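Local coordinates for flower-specific gamma-thionin-like protein/acidic protein (Solanum lycopersicum, PDB 4UJ0) that binds phosphatidylinositol 4,5-bisphosphate as a plant defensin, in a dimeric cationic grip through which it mediates cell lysis, at residues G14-D19 against G34-L39. Residues are numbered along the deposited sequence; the frame is centred on the assembly and turned at random.
Sequences GLCFMD and GHCSKL
With SG of Cys16 set anti to its own backbone N (chi1 -162°) and SG of Cys36 anti to its carbonyl carbon (chi1 -59°), the two sulfurs meet in a disulfide, SG to SG 2.0 Å. The bridge illustrates how a small cysteine-rich fold ties a loop to its sheet: it fastens the loop leading into helix 19-28, at Cys16, to the edge strand 33-36 of the cysteine-stabilised αβ fold of plant defensins. Residues 16-18 pass close to the sulfur of Cys36, whose SG lies 3.5 Å from Phe17 N and equally close to Met18 C. A polar link lies alongside. Asp19 OD1 accepts a hydrogen bond from Cys36 N over 2.8 Å, nearly straight, but the donor stands above the carboxylate plane, 46° out of it. The same carboxylate runs beside His35, its OD1 3.7 Å from CA of that residue. The backbone of His35 meanwhile pairs with Leu44 in strand 43-48, and that of Cys16 bonds to Arg41. Cys36 is thus gripped twice, covalently at its sulfur and by a hydrogen bond at its amide; the covalent tie holds the loop and the Asp19 bond the first residue of the helix, which together probably hold the helix start against the strand.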
ATOM      1  N   GLY A  14      -4.724  -7.995  -7.585  1.00 20.17           N
ATOM      2  CA  GLY A  14      -5.932  -7.450  -8.186  1.00 24.24           C
ATOM      3  C   GLY A  14      -6.185  -6.002  -7.835  1.00 22.96           C
ATOM      4  O   GLY A  14      -5.285  -5.250  -7.448  1.00 19.44           O
ATOM      5  N   LEU A  15      -7.441  -5.606  -7.969  1.00 22.18           N
ATOM      6  CA  LEU A  15      -7.836  -4.225  -7.758  1.00 21.49           C
ATOM      7  C   LEU A  15      -7.940  -3.885  -6.283  1.00 20.37           C
ATOM      8  O   LEU A  15      -8.450  -4.679  -5.489  0.83 17.70           O
ATOM      9  CB  LEU A  15      -9.192  -3.981  -8.411  1.00 20.76           C
ATOM     10  CG  LEU A  15      -9.183  -4.060  -9.941  1.00 24.15           C
ATOM     11  CD1 LEU A  15     -10.579  -3.822 -10.491  1.00 27.77           C
ATOM     12  CD2 LEU A  15      -8.197  -3.070 -10.545  1.00 32.58           C
ATOM     13  N   CYS A  16      -7.495  -2.677  -5.939  1.00 19.36           N
ATOM     14  CA  CYS A  16      -7.479  -2.224  -4.553  1.00 22.13           C
ATOM     15  C   CYS A  16      -8.688  -1.350  -4.203  1.00 22.19           C
ATOM     16  O   CYS A  16      -8.796  -0.197  -4.638  1.00 23.54           O
ATOM     17  CB  CYS A  16      -6.192  -1.442  -4.278  1.00 19.31           C
ATOM     18  SG  CYS A  16      -5.796  -1.266  -2.523  1.00 21.40           S
ATOM     19  N   PHE A  17      -9.585  -1.894  -3.391  1.00 18.79           N
ATOM     20  CA  PHE A  17     -10.752  -1.152  -2.925  1.00 21.21           C
ATOM     21  C   PHE A  17     -10.701  -0.926  -1.420  1.00 24.58           C
ATOM     22  O   PHE A  17     -11.160   0.107  -0.945  1.00 28.87           O
ATOM     23  CB  PHE A  17     -12.065  -1.867  -3.296  1.00 24.18           C
ATOM     24  CG  PHE A  17     -12.328  -1.907  -4.769  1.00 23.46           C
ATOM     25  CD1 PHE A  17     -12.923  -0.826  -5.412  1.00 28.51           C
ATOM     26  CD2 PHE A  17     -11.997  -3.031  -5.509  1.00 26.80           C
ATOM     27  CE1 PHE A  17     -13.178  -0.876  -6.772  1.00 30.67           C
ATOM     28  CE2 PHE A  17     -12.249  -3.085  -6.868  1.00 27.57           C
ATOM     29  CZ  PHE A  17     -12.828  -2.007  -7.503  1.00 26.44           C
ATOM     30  N   MET A  18     -10.148  -1.879  -0.665  1.00 23.78           N
ATOM     31  CA  MET A  18     -10.109  -1.761   0.792  1.00 26.18           C
ATOM     32  C   MET A  18      -8.699  -1.452   1.290  1.00 23.59           C
ATOM     33  O   MET A  18      -7.771  -2.267   1.169  1.00 22.03           O
ATOM     34  CB  MET A  18     -10.599  -3.048   1.459  1.00 28.26           C
ATOM     35  CG  MET A  18     -12.033  -3.403   1.144  1.00 41.17           C
ATOM     36  SD  MET A  18     -12.433  -5.057   1.744  1.00 52.15           S
ATOM     37  CE  MET A  18     -14.104  -5.224   1.123  1.00 47.98           C
ATOM     38  N   ASP A  19      -8.532  -0.263   1.854  1.00 28.61           N
ATOM     39  CA  ASP A  19      -7.231   0.121   2.395  1.00 27.81           C
ATOM     40  C   ASP A  19      -6.681  -0.924   3.360  1.00 20.94           C
ATOM     41  O   ASP A  19      -5.472  -1.195   3.377  1.00 23.52           O
ATOM     42  CB  ASP A  19      -7.331   1.440   3.157  1.00 28.62           C
ATOM     43  CG  ASP A  19      -7.427   2.645   2.249  1.00 32.70           C
ATOM     44  OD1 ASP A  19      -7.354   2.493   1.016  1.00 27.76           O
ATOM     45  OD2 ASP A  19      -7.547   3.765   2.787  1.00 35.60           O
ATOM     46  N   GLY A  34      -0.179   1.244   4.197  1.00 15.72           N
ATOM     47  CA  GLY A  34      -0.544   1.234   2.794  1.00 16.43           C
ATOM     48  C   GLY A  34      -1.992   1.650   2.603  1.00 17.76           C
ATOM     49  O   GLY A  34      -2.816   1.585   3.514  1.00 21.81           O
ATOM     50  N   HIS A  35      -2.306   2.093   1.402  1.00 15.98           N
ATOM     51  CA  HIS A  35      -3.667   2.487   1.084  1.00 20.78           C
ATOM     52  C   HIS A  35      -3.904   2.323  -0.408  1.00 21.98           C
ATOM     53  O   HIS A  35      -2.958   2.315  -1.209  1.00 17.72           O
ATOM     54  CB  HIS A  35      -3.900   3.945   1.491  1.00 22.25           C
ATOM     55  CG  HIS A  35      -3.041   4.909   0.735  1.00 26.76           C
ATOM     56  ND1 HIS A  35      -1.759   5.236   1.127  1.00 27.31           N
ATOM     57  CD2 HIS A  35      -3.270   5.587  -0.414  1.00 28.96           C
ATOM     58  CE1 HIS A  35      -1.242   6.092   0.261  1.00 30.17           C
ATOM     59  NE2 HIS A  35      -2.135   6.308  -0.688  1.00 31.43           N
ATOM     60  N   CYS A  36      -5.171   2.175  -0.773  1.00 21.01           N
ATOM     61  CA  CYS A  36      -5.565   2.099  -2.170  1.00 18.86           C
ATOM     62  C   CYS A  36      -5.545   3.478  -2.777  1.00 26.69           C
ATOM     63  O   CYS A  36      -5.993   4.449  -2.155  1.00 30.77           O
ATOM     64  CB  CYS A  36      -6.980   1.542  -2.301  1.00 22.06           C
ATOM     65  SG  CYS A  36      -7.188  -0.098  -1.599  1.00 28.03           S
ATOM     66  N   SER A  37      -5.033   3.571  -3.996  1.00 25.15           N
ATOM     67  CA  SER A  37      -5.250   4.772  -4.778  1.00 36.71           C
ATOM     68  C   SER A  37      -6.688   4.687  -5.295  1.00 36.96           C
ATOM     69  O   SER A  37      -7.031   3.764  -6.021  1.00 31.41           O
ATOM     70  CB  SER A  37      -4.224   4.897  -5.911  1.00 37.33           C
ATOM     71  OG  SER A  37      -4.313   3.852  -6.853  1.00 45.44           O
ATOM     72  N   LYS A  38      -7.545   5.615  -4.863  1.00 57.13           N
ATOM     73  CA  LYS A  38      -8.946   5.604  -5.288  1.00 55.09           C
ATOM     74  C   LYS A  38      -8.999   5.770  -6.799  1.00 61.60           C
ATOM     75  O   LYS A  38      -9.977   5.406  -7.450  1.00 63.27           O
ATOM     76  CB  LYS A  38      -9.730   6.726  -4.608  1.00 58.19           C
ATOM     77  CG  LYS A  38      -9.826   6.585  -3.101  1.00 59.25           C
ATOM     78  CD  LYS A  38     -10.905   7.480  -2.525  1.00 63.35           C
ATOM     79  CE  LYS A  38     -10.941   7.405  -1.005  1.00 67.90           C
ATOM     80  NZ  LYS A  38      -9.715   7.987  -0.369  1.00 73.89           N
ATOM     81  N   LEU A  39      -7.901   6.289  -7.335  1.00 68.38           N
ATOM     82  CA  LEU A  39      -7.772   6.643  -8.738  1.00 69.49           C
ATOM     83  C   LEU A  39      -7.653   5.406  -9.622  1.00 57.38           C
ATOM     84  O   LEU A  39      -8.547   5.089 -10.412  1.00 49.91           O
ATOM     85  CB  LEU A  39      -6.509   7.496  -8.912  1.00 76.32           C
ATOM     86  CG  LEU A  39      -6.224   8.510  -7.794  1.00 83.41           C
ATOM     87  CD1 LEU A  39      -4.928   9.269  -8.057  1.00 92.76           C
ATOM     88  CD2 LEU A  39      -7.394   9.475  -7.647  1.00 86.68           C
TER